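Local coordinates for 3-hydroxyacyl-CoA dehydrogenase (Archaeoglobus fulgidus, PDB 1ZEJ), which probably oxidises hydroxyacyl-CoA or a related hydroxy substrate such as L-gulonate with NAD+ as cofactor, working as a homodimer, at residues L226-L234 / F245-I255; P134-I144 / K165-V176. One frame throughout, in Å; residues are numbered along the deposited sequence.

Interaction 1: L226-L234 / F245-I255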
loop_
_atom_site.group_PDB
_atom_site.type_symbol
_atom_site.label_atom_id
_atom_site.label_comp_id
_atom_site.label_asym_id
_atom_site.label_seq_id
_atom_site.Cartn_x
_atom_site.Cartn_y
_atom_site.Cartn_z
ATOM N N LEU A 226 18.858 -1.259 -2.815
ATOM C CA LEU A 226 18.832 -2.409 -1.927
ATOM C C LEU A 226 19.894 -2.287 -0.842
ATOM O O LEU A 226 19.627 -2.667 0.283
ATOM C CB LEU A 226 19.026 -3.710 -2.706
ATOM C CG LEU A 226 17.771 -4.405 -3.214
ATOM C CD1 LEU A 226 16.839 -3.478 -3.960
ATOM C CD2 LEU A 226 18.163 -5.644 -4.061
ATOM N N ASP A 227 21.097 -1.806 -1.206
ATOM C CA ASP A 227 22.147 -1.478 -0.230
ATOM C C ASP A 227 21.670 -0.423 0.806
ATOM O O ASP A 227 21.839 -0.594 2.026
ATOM C CB ASP A 227 23.439 -1.049 -0.946
ATOM C CG ASP A 227 23.226 0.082 -1.961
ATOM O OD1 ASP A 227 22.083 0.399 -2.362
ATOM O OD2 ASP A 227 24.219 0.679 -2.348
ATOM N N VAL A 228 21.048 0.646 0.305
ATOM C CA VAL A 228 20.505 1.690 1.151
ATOM C C VAL A 228 19.505 1.088 2.126
ATOM O O VAL A 228 19.582 1.328 3.334
ATOM C CB VAL A 228 19.832 2.806 0.303
ATOM C CG1 VAL A 228 18.975 3.698 1.170
ATOM C CG2 VAL A 228 20.897 3.613 -0.406
ATOM N N ALA A 229 18.593 0.276 1.600
ATOM C CA ALA A 229 17.556 -0.334 2.413
ATOM C C ALA A 229 18.100 -1.293 3.456
ATOM O O ALA A 229 17.643 -1.289 4.588
ATOM C CB ALA A 229 16.522 -1.033 1.525
ATOM N N TYR A 230 19.087 -2.101 3.096
ATOM C CA TYR A 230 19.639 -3.045 4.041
ATOM C C TYR A 230 20.318 -2.352 5.231
ATOM O O TYR A 230 20.083 -2.719 6.374
ATOM C CB TYR A 230 20.661 -3.951 3.367
ATOM C CG TYR A 230 21.037 -5.132 4.231
ATOM C CD1 TYR A 230 20.213 -6.256 4.292
ATOM C CD2 TYR A 230 22.198 -5.132 4.990
ATOM C CE1 TYR A 230 20.520 -7.335 5.087
ATOM C CE2 TYR A 230 22.518 -6.220 5.793
ATOM C CZ TYR A 230 21.661 -7.318 5.833
ATOM O OH TYR A 230 21.946 -8.427 6.604
ATOM N N TYR A 231 21.181 -1.386 4.943
ATOM C CA TYR A 231 21.848 -0.610 5.991
ATOM C C TYR A 231 20.861 0.302 6.733
ATOM O O TYR A 231 21.009 0.501 7.913
ATOM C CB TYR A 231 23.024 0.187 5.409
ATOM C CG TYR A 231 24.108 -0.694 4.838
ATOM C CD1 TYR A 231 24.824 -1.575 5.656
ATOM C CD2 TYR A 231 24.425 -0.653 3.479
ATOM C CE1 TYR A 231 25.806 -2.393 5.133
ATOM C CE2 TYR A 231 25.402 -1.464 2.944
ATOM C CZ TYR A 231 26.094 -2.336 3.765
ATOM O OH TYR A 231 27.087 -3.132 3.224
ATOM N N ALA A 232 19.847 0.828 6.068
ATOM C CA ALA A 232 18.860 1.674 6.759
ATOM C C ALA A 232 18.003 0.828 7.682
ATOM O O ALA A 232 17.871 1.140 8.855
ATOM C CB ALA A 232 17.993 2.444 5.783
ATOM N N SER A 233 17.468 -0.277 7.188
ATOM C CA SER A 233 16.712 -1.191 8.065
ATOM C C SER A 233 17.552 -1.717 9.214
ATOM O O SER A 233 17.098 -1.700 10.368
ATOM C CB SER A 233 16.186 -2.389 7.262
ATOM O OG SER A 233 17.237 -3.309 6.993
ATOM N N LEU A 234 18.784 -2.136 8.917
ATOM C CA LEU A 234 19.752 -2.563 9.954
ATOM C C LEU A 234 19.971 -1.503 11.071
ATOM O O LEU A 234 20.058 -1.830 12.274
ATOM C CB LEU A 234 21.097 -2.873 9.285
ATOM C CG LEU A 234 22.208 -3.379 10.202
ATOM C CD1 LEU A 234 21.893 -4.780 10.688
ATOM C CD2 LEU A 234 23.560 -3.353 9.510
ATOM N N PHE A 245 11.890 -4.256 11.401
ATOM C CA PHE A 245 13.106 -3.653 10.866
ATOM C C PHE A 245 14.192 -4.684 10.562
ATOM O O PHE A 245 15.201 -4.352 9.926
ATOM C CB PHE A 245 13.652 -2.576 11.824
ATOM C CG PHE A 245 12.745 -1.385 11.984
ATOM C CD1 PHE A 245 12.196 -0.730 10.861
ATOM C CD2 PHE A 245 12.482 -0.870 13.253
ATOM C CE1 PHE A 245 11.358 0.394 11.009
ATOM C CE2 PHE A 245 11.635 0.228 13.417
ATOM C CZ PHE A 245 11.076 0.870 12.295
ATOM N N LYS A 246 14.011 -5.926 11.017
ATOM C CA LYS A 246 15.096 -6.920 10.909
ATOM C C LYS A 246 15.449 -7.140 9.415
ATOM O O LYS A 246 14.574 -7.474 8.607
ATOM C CB LYS A 246 14.709 -8.241 11.591
ATOM C CG LYS A 246 15.888 -9.162 11.914
ATOM C CD LYS A 246 15.424 -10.577 12.287
ATOM C CE LYS A 246 15.077 -10.731 13.786
ATOM N NZ LYS A 246 14.508 -12.095 14.097
ATOM N N PRO A 247 16.731 -6.934 9.050
ATOM C CA PRO A 247 17.193 -7.000 7.645
ATOM C C PRO A 247 17.164 -8.416 7.019
ATOM O O PRO A 247 17.851 -9.317 7.510
ATOM C CB PRO A 247 18.642 -6.493 7.731
ATOM C CG PRO A 247 19.059 -6.793 9.117
ATOM C CD PRO A 247 17.840 -6.611 9.971
ATOM N N PRO A 248 16.403 -8.596 5.918
ATOM C CA PRO A 248 16.200 -9.920 5.336
ATOM C C PRO A 248 17.446 -10.520 4.708
ATOM O O PRO A 248 18.258 -9.811 4.126
ATOM C CB PRO A 248 15.134 -9.668 4.272
ATOM C CG PRO A 248 15.233 -8.262 3.931
ATOM C CD PRO A 248 15.695 -7.551 5.150
ATOM N N GLU A 249 17.568 -11.831 4.839
ATOM C CA GLU A 249 18.628 -12.619 4.217
ATOM C C GLU A 249 18.706 -12.527 2.683
ATOM O O GLU A 249 19.803 -12.452 2.122
ATOM C CB GLU A 249 18.438 -14.087 4.612
ATOM C CG GLU A 249 19.477 -15.042 4.045
ATOM C CD GLU A 249 19.197 -16.478 4.424
ATOM O OE1 GLU A 249 18.094 -16.969 4.097
ATOM O OE2 GLU A 249 20.091 -17.124 5.037
ATOM N N TRP A 250 17.555 -12.551 2.010
ATOM C CA TRP A 250 17.517 -12.460 0.536
ATOM C C TRP A 250 18.199 -11.174 0.058
ATOM O O TRP A 250 18.818 -11.141 -1.003
ATOM C CB TRP A 250 16.073 -12.567 -0.021
ATOM C CG TRP A 250 15.140 -11.434 0.272
ATOM C CD1 TRP A 250 14.152 -11.422 1.207
ATOM C CD2 TRP A 250 15.063 -10.161 -0.404
ATOM N NE1 TRP A 250 13.476 -10.226 1.176
ATOM C CE2 TRP A 250 14.009 -9.429 0.204
ATOM C CE3 TRP A 250 15.795 -9.556 -1.442
ATOM C CZ2 TRP A 250 13.669 -8.138 -0.181
ATOM C CZ3 TRP A 250 15.465 -8.253 -1.822
ATOM C CH2 TRP A 250 14.394 -7.561 -1.196
ATOM N N LEU A 251 18.077 -10.133 0.870
ATOM C CA LEU A 251 18.625 -8.826 0.561
ATOM C C LEU A 251 20.142 -8.855 0.623
ATOM O O LEU A 251 20.817 -8.206 -0.172
ATOM C CB LEU A 251 18.074 -7.804 1.556
ATOM C CG LEU A 251 18.135 -6.316 1.227
ATOM C CD1 LEU A 251 17.417 -6.022 -0.056
ATOM C CD2 LEU A 251 17.492 -5.477 2.349
ATOM N N GLN A 252 20.680 -9.627 1.557
ATOM C CA GLN A 252 22.126 -9.662 1.748
ATOM C C GLN A 252 22.851 -10.384 0.607
ATOM O O GLN A 252 23.944 -9.984 0.219
ATOM C CB GLN A 252 22.481 -10.194 3.142
ATOM C CG GLN A 252 22.700 -11.694 3.282
ATOM C CD GLN A 252 22.668 -12.146 4.748
ATOM O OE1 GLN A 252 21.890 -11.610 5.562
ATOM N NE2 GLN A 252 23.511 -13.122 5.090
ATOM N N GLU A 253 22.209 -11.402 0.029
ATOM C CA GLU A 253 22.752 -12.086 -1.143
ATOM C C GLU A 253 22.823 -11.138 -2.345
ATOM O O GLU A 253 23.769 -11.182 -3.123
ATOM C CB GLU A 253 21.900 -13.319 -1.499
ATOM N N LYS A 254 21.804 -10.305 -2.499
ATOM C CA LYS A 254 21.780 -9.281 -3.553
ATOM C C LYS A 254 22.933 -8.281 -3.457
ATOM O O LYS A 254 23.561 -7.928 -4.463
ATOM C CB LYS A 254 20.438 -8.524 -3.510
ATOM C CG LYS A 254 19.228 -9.340 -3.972
ATOM C CD LYS A 254 19.288 -9.606 -5.454
ATOM C CE LYS A 254 17.919 -9.936 -6.043
ATOM N NZ LYS A 254 18.104 -10.236 -7.515
ATOM N N ILE A 255 23.222 -7.835 -2.243
ATOM C CA ILE A 255 24.273 -6.812 -2.042
ATOM C C ILE A 255 25.662 -7.402 -2.247
ATOM O O ILE A 255 26.555 -6.732 -2.763
ATOM C CB ILE A 255 24.165 -6.147 -0.661
ATOM C CG1 ILE A 255 22.851 -5.377 -0.570
ATOM C CG2 ILE A 255 25.365 -5.203 -0.391
ATOM C CD1 ILE A 255 22.365 -5.235 0.827
#

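Interaction 2: P134-I144 / K165-V176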
loop_
_atom_site.group_PDB
_atom_site.type_symbol
_atom_site.label_atom_id
_atom_site.label_comp_id
_atom_site.label_asym_id
_atom_site.label_seq_id
_atom_site.Cartn_x
_atom_site.Cartn_y
_atom_site.Cartn_z
ATOM N N PRO A 134 -16.322 -8.149 -8.381
ATOM C CA PRO A 134 -15.601 -9.113 -9.196
ATOM C C PRO A 134 -15.475 -8.718 -10.656
ATOM O O PRO A 134 -14.459 -8.985 -11.251
ATOM C CB PRO A 134 -16.449 -10.359 -9.056
ATOM C CG PRO A 134 -16.974 -10.265 -7.740
ATOM C CD PRO A 134 -17.358 -8.837 -7.586
ATOM N N HIS A 135 -16.480 -8.036 -11.196
ATOM C CA HIS A 135 -16.527 -7.694 -12.597
ATOM C C HIS A 135 -15.814 -6.399 -12.891
ATOM O O HIS A 135 -15.686 -6.035 -14.050
ATOM C CB HIS A 135 -17.979 -7.568 -13.112
ATOM C CG HIS A 135 -18.917 -6.897 -12.154
ATOM N ND1 HIS A 135 -19.532 -5.698 -12.428
ATOM C CD2 HIS A 135 -19.367 -7.283 -10.928
ATOM C CE1 HIS A 135 -20.307 -5.357 -11.412
ATOM N NE2 HIS A 135 -20.226 -6.302 -10.487
ATOM N N VAL A 136 -15.370 -5.683 -11.860
ATOM C CA VAL A 136 -14.608 -4.461 -12.060
ATOM C C VAL A 136 -13.116 -4.629 -11.764
ATOM O O VAL A 136 -12.247 -4.188 -12.527
ATOM C CB VAL A 136 -15.230 -3.349 -11.177
ATOM C CG1 VAL A 136 -14.366 -2.072 -11.162
ATOM C CG2 VAL A 136 -16.691 -3.066 -11.641
HETATM N N MSE A 137 -12.831 -5.186 -10.598
HETATM C CA MSE A 137 -11.485 -5.202 -10.043
HETATM C C MSE A 137 -10.703 -6.301 -10.779
HETATM O O MSE A 137 -11.195 -7.400 -10.908
HETATM C CB MSE A 137 -11.526 -5.519 -8.546
HETATM C CG MSE A 137 -12.241 -4.489 -7.723
HETATM SE SE MSE A 137 -11.584 -2.734 -7.949
HETATM C CE MSE A 137 -10.057 -2.818 -6.848
ATOM N N PRO A 138 -9.502 -5.977 -11.294
ATOM C CA PRO A 138 -8.751 -6.937 -12.114
ATOM C C PRO A 138 -8.086 -8.110 -11.414
ATOM O O PRO A 138 -7.907 -9.150 -12.060
ATOM C CB PRO A 138 -7.709 -6.038 -12.806
ATOM C CG PRO A 138 -7.519 -4.919 -11.891
ATOM C CD PRO A 138 -8.849 -4.661 -11.296
ATOM N N LEU A 139 -7.762 -8.000 -10.124
ATOM C CA LEU A 139 -7.031 -9.071 -9.449
ATOM C C LEU A 139 -7.936 -10.214 -9.012
ATOM O O LEU A 139 -9.027 -9.993 -8.460
ATOM C CB LEU A 139 -6.205 -8.530 -8.259
ATOM C CG LEU A 139 -5.377 -9.602 -7.556
ATOM C CD1 LEU A 139 -4.100 -9.940 -8.363
ATOM C CD2 LEU A 139 -4.994 -9.175 -6.213
ATOM N N VAL A 140 -7.509 -11.434 -9.317
ATOM C CA VAL A 140 -8.107 -12.615 -8.721
ATOM C C VAL A 140 -6.955 -13.468 -8.221
ATOM O O VAL A 140 -5.989 -13.706 -8.943
ATOM C CB VAL A 140 -8.988 -13.404 -9.695
ATOM C CG1 VAL A 140 -9.634 -14.567 -9.006
ATOM C CG2 VAL A 140 -10.031 -12.518 -10.273
ATOM N N GLU A 141 -7.052 -13.893 -6.979
ATOM C CA GLU A 141 -6.074 -14.801 -6.387
ATOM C C GLU A 141 -6.591 -16.223 -6.429
ATOM O O GLU A 141 -7.749 -16.470 -6.109
ATOM C CB GLU A 141 -5.812 -14.457 -4.946
ATOM C CG GLU A 141 -5.027 -13.182 -4.742
ATOM C CD GLU A 141 -4.832 -12.886 -3.261
ATOM O OE1 GLU A 141 -5.823 -13.086 -2.488
ATOM O OE2 GLU A 141 -3.689 -12.496 -2.856
ATOM N N ILE A 142 -5.748 -17.147 -6.851
ATOM C CA ILE A 142 -6.045 -18.565 -6.673
ATOM C C ILE A 142 -5.315 -19.001 -5.442
ATOM O O ILE A 142 -4.099 -18.787 -5.361
ATOM C CB ILE A 142 -5.561 -19.367 -7.872
ATOM C CG1 ILE A 142 -6.381 -18.961 -9.117
ATOM C CG2 ILE A 142 -5.587 -20.878 -7.569
ATOM C CD1 ILE A 142 -5.914 -19.550 -10.392
ATOM N N VAL A 143 -6.031 -19.622 -4.505
ATOM C CA VAL A 143 -5.436 -20.025 -3.249
ATOM C C VAL A 143 -5.534 -21.544 -3.196
ATOM O O VAL A 143 -6.622 -22.091 -3.119
ATOM C CB VAL A 143 -6.137 -19.372 -2.072
ATOM C CG1 VAL A 143 -5.419 -19.714 -0.761
ATOM C CG2 VAL A 143 -6.190 -17.858 -2.244
ATOM N N ILE A 144 -4.392 -22.203 -3.268
ATOM C CA ILE A 144 -4.369 -23.641 -3.335
ATOM C C ILE A 144 -4.199 -24.318 -1.967
ATOM O O ILE A 144 -3.576 -23.792 -1.045
ATOM C CB ILE A 144 -3.363 -24.148 -4.381
ATOM C CG1 ILE A 144 -1.915 -23.960 -3.956
ATOM C CG2 ILE A 144 -3.620 -23.444 -5.732
ATOM C CD1 ILE A 144 -0.988 -24.825 -4.728
ATOM N N LYS A 165 -8.539 -11.180 -16.308
ATOM C CA LYS A 165 -8.109 -10.945 -14.927
ATOM C C LYS A 165 -6.589 -11.057 -14.778
ATOM O O LYS A 165 -5.907 -11.755 -15.543
ATOM C CB LYS A 165 -8.845 -11.896 -13.974
ATOM C CG LYS A 165 -10.398 -11.752 -13.989
ATOM C CD LYS A 165 -10.784 -10.311 -13.658
ATOM C CE LYS A 165 -12.084 -10.143 -13.020
ATOM N NZ LYS A 165 -12.470 -8.681 -13.088
ATOM N N GLU A 166 -6.045 -10.339 -13.794
ATOM C CA GLU A 166 -4.671 -10.464 -13.370
ATOM C C GLU A 166 -4.636 -11.525 -12.265
ATOM O O GLU A 166 -5.251 -11.376 -11.197
ATOM C CB GLU A 166 -4.120 -9.142 -12.841
ATOM C CG GLU A 166 -3.914 -8.084 -13.920
ATOM C CD GLU A 166 -2.727 -8.425 -14.841
ATOM O OE1 GLU A 166 -1.812 -9.170 -14.444
ATOM O OE2 GLU A 166 -2.719 -7.929 -15.963
ATOM N N VAL A 167 -3.964 -12.625 -12.523
ATOM C CA VAL A 167 -4.061 -13.768 -11.617
ATOM C C VAL A 167 -2.771 -13.943 -10.829
ATOM O O VAL A 167 -1.682 -13.915 -11.397
ATOM C CB VAL A 167 -4.358 -15.098 -12.368
ATOM C CG1 VAL A 167 -4.327 -16.283 -11.387
ATOM C CG2 VAL A 167 -5.650 -15.034 -13.058
ATOM N N VAL A 168 -2.905 -14.129 -9.517
ATOM C CA VAL A 168 -1.801 -14.511 -8.660
ATOM C C VAL A 168 -2.184 -15.815 -7.939
ATOM O O VAL A 168 -3.270 -15.904 -7.356
ATOM C CB VAL A 168 -1.471 -13.411 -7.601
ATOM C CG1 VAL A 168 -0.381 -13.871 -6.663
ATOM C CG2 VAL A 168 -1.013 -12.127 -8.271
ATOM N N VAL A 169 -1.290 -16.812 -8.008
ATOM C CA VAL A 169 -1.504 -18.107 -7.359
ATOM C C VAL A 169 -0.763 -18.119 -6.042
ATOM O O VAL A 169 0.419 -17.789 -6.034
ATOM C CB VAL A 169 -0.993 -19.267 -8.251
ATOM C CG1 VAL A 169 -1.299 -20.599 -7.575
ATOM C CG2 VAL A 169 -1.633 -19.238 -9.630
ATOM N N CYS A 170 -1.455 -18.496 -4.963
ATOM C CA CYS A 170 -0.987 -18.373 -3.579
ATOM C C CYS A 170 -1.117 -19.764 -2.990
ATOM O O CYS A 170 -2.048 -20.444 -3.347
ATOM C CB CYS A 170 -1.956 -17.494 -2.699
ATOM S SG CYS A 170 -2.443 -16.055 -3.274
ATOM N N LYS A 171 -0.237 -20.132 -2.067
ATOM C CA LYS A 171 -0.352 -21.382 -1.318
ATOM C C LYS A 171 -0.984 -21.129 0.039
ATOM O O LYS A 171 -0.485 -20.333 0.834
ATOM C CB LYS A 171 1.010 -22.082 -1.159
ATOM C CG LYS A 171 1.544 -22.732 -2.432
ATOM C CD LYS A 171 2.551 -23.881 -2.107
ATOM C CE LYS A 171 3.258 -24.425 -3.388
ATOM N NZ LYS A 171 4.100 -23.394 -4.064
ATOM N N GLY A 172 -2.095 -21.802 0.293
ATOM C CA GLY A 172 -2.736 -21.848 1.593
ATOM C C GLY A 172 -3.460 -20.604 2.052
ATOM O O GLY A 172 -4.571 -20.719 2.599
ATOM N N GLN A 173 -2.843 -19.427 1.880
ATOM C CA GLN A 173 -3.440 -18.134 2.319
ATOM C C GLN A 173 -3.336 -17.108 1.230
ATOM O O GLN A 173 -2.342 -17.057 0.526
ATOM C CB GLN A 173 -2.752 -17.543 3.558
ATOM C CG GLN A 173 -2.800 -18.423 4.757
ATOM C CD GLN A 173 -2.094 -17.856 5.937
ATOM O OE1 GLN A 173 -1.939 -16.640 6.073
ATOM N NE2 GLN A 173 -1.646 -18.737 6.813
ATOM N N SER A 174 -4.332 -16.249 1.166
ATOM C CA SER A 174 -4.304 -15.058 0.326
ATOM C C SER A 174 -3.158 -14.075 0.658
ATOM O O SER A 174 -2.999 -13.662 1.821
ATOM C CB SER A 174 -5.640 -14.307 0.470
ATOM O OG SER A 174 -5.552 -12.981 0.004
ATOM N N LEU A 175 -2.440 -13.624 -0.372
ATOM C CA LEU A 175 -1.383 -12.621 -0.216
ATOM C C LEU A 175 -1.951 -11.257 0.098
ATOM O O LEU A 175 -1.434 -10.523 0.932
ATOM C CB LEU A 175 -0.511 -12.537 -1.481
ATOM C CG LEU A 175 0.206 -13.818 -1.952
ATOM C CD1 LEU A 175 1.142 -13.475 -3.111
ATOM C CD2 LEU A 175 0.999 -14.484 -0.864
ATOM N N VAL A 176 -3.060 -10.911 -0.551
ATOM C CA VAL A 176 -3.793 -9.716 -0.229
ATOM C C VAL A 176 -4.218 -9.673 1.226
ATOM O O VAL A 176 -4.039 -8.648 1.857
ATOM C CB VAL A 176 -5.071 -9.567 -1.138
ATOM C CG1 VAL A 176 -5.945 -8.433 -0.628
ATOM C CG2 VAL A 176 -4.648 -9.358 -2.585
#

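Interaction 1: L226-L234 / F245-I255
Tyr230 of helix 226-234 lays one face of its ring against Pro247, whose CB stands 3.4 Å from CE1. The same ring presents an edge to Leu251 CD2, 3.4 Å from Tyr230 CD1, and in its plane CE1 also meets Pro248 O. CG lies anti to the backbone N (chi1 -168°), which brings the ring over Pro247 and beside Leu251, while Ile255 CD1 packs 3.3 Å from Tyr230 CB. The side chains of Tyr230 and Leu251 run past each other in opposite directions, and the Gln252 amide plane stands 84° to that of the ring. In the all-helical C-terminal domain, the contact joins two helices, 226-240 and 249-256, whose short segments cross at -133°, with the Pro247-Pro248 loop leading into the second. Replacing Tyr230 by an alanine is likely to deprive Pro247 and Leu251 of their shared partner, opening a gap beside Ile255 between the helices. One turn earlier, Leu226 CG meets Leu251 CD1 at 3.6 Å, and its CD2 rests on Lys254 CB; Lys254 NZ turns away to Glu259 and Gly267 O. At the other end, Ser233 OG lies 3.6 Å from Pro247 CB, held by a 3.0 Å bond to Tyr230 O.

Interaction 2: P134-I144 / K165-V176
Both carboxylate oxygens of Glu141 are gripped by the start of helix 175-193. Ser174 OG donates to the syn lone pair of Glu141 OE1 at 2.5 Å, and Val176 N reaches OE2 at 2.9 Å, on the syn side but tilted out of the carboxylate plane, in a nearly straight bond (168°). With CG anti to the carbonyl carbon (chi1 -71°) and the chain extended, Glu141 carries its carboxylate to the helix N terminus. OE1 also bonds ND1 of His129, a residue predicted to be important for catalysis; Glu141 is thus placed to orient that imidazole, as in relatives of this family.

The strands 139-144 and 166-171 run parallel, joined by helix 150-162 in a beta-alpha-beta unit at one end of the NAD-binding sheet. Their ladder of backbone bonds begins with Glu166 N to Pro138 O and ends with Gly172 N to Ile144 O, 2.8 Å. On the Val140 face, Ile142 CD1 touches Val167 CG1 at 3.8 Å. Beside Glu141, Leu139 CD2 meets Val176 CG2 at 3.6 Å. Before the strand, Lys165 folds back at chi2 (-57°), its NZ bonding Pro134 O at 2.7 Å in the carbonyl plane and Met137 O at 2.8 Å from above the plane.

How the interactions relate
From the N terminus, the chain first builds most of the nucleotide-binding sheet, and interaction 2 then closes a loop of 20 residues, mostly helix 150-162. The chain leaves edge strand 166-171 for helix 175-193, which leads to the C-terminal domain. There, after helix 197-224, interaction 1 closes a shorter excursion of 10 residues, the end of helix 226-240 and the link to residue 245. The two follow in series, neither nested nor crossed, with centres about 29 Å and nearest atoms about 13 Å apart. Interaction 2 ties the edge of the NAD-binding sheet to the start of the connecting helix, interaction 1 ties two helices of the C-terminal domain, and both touch the second subunit.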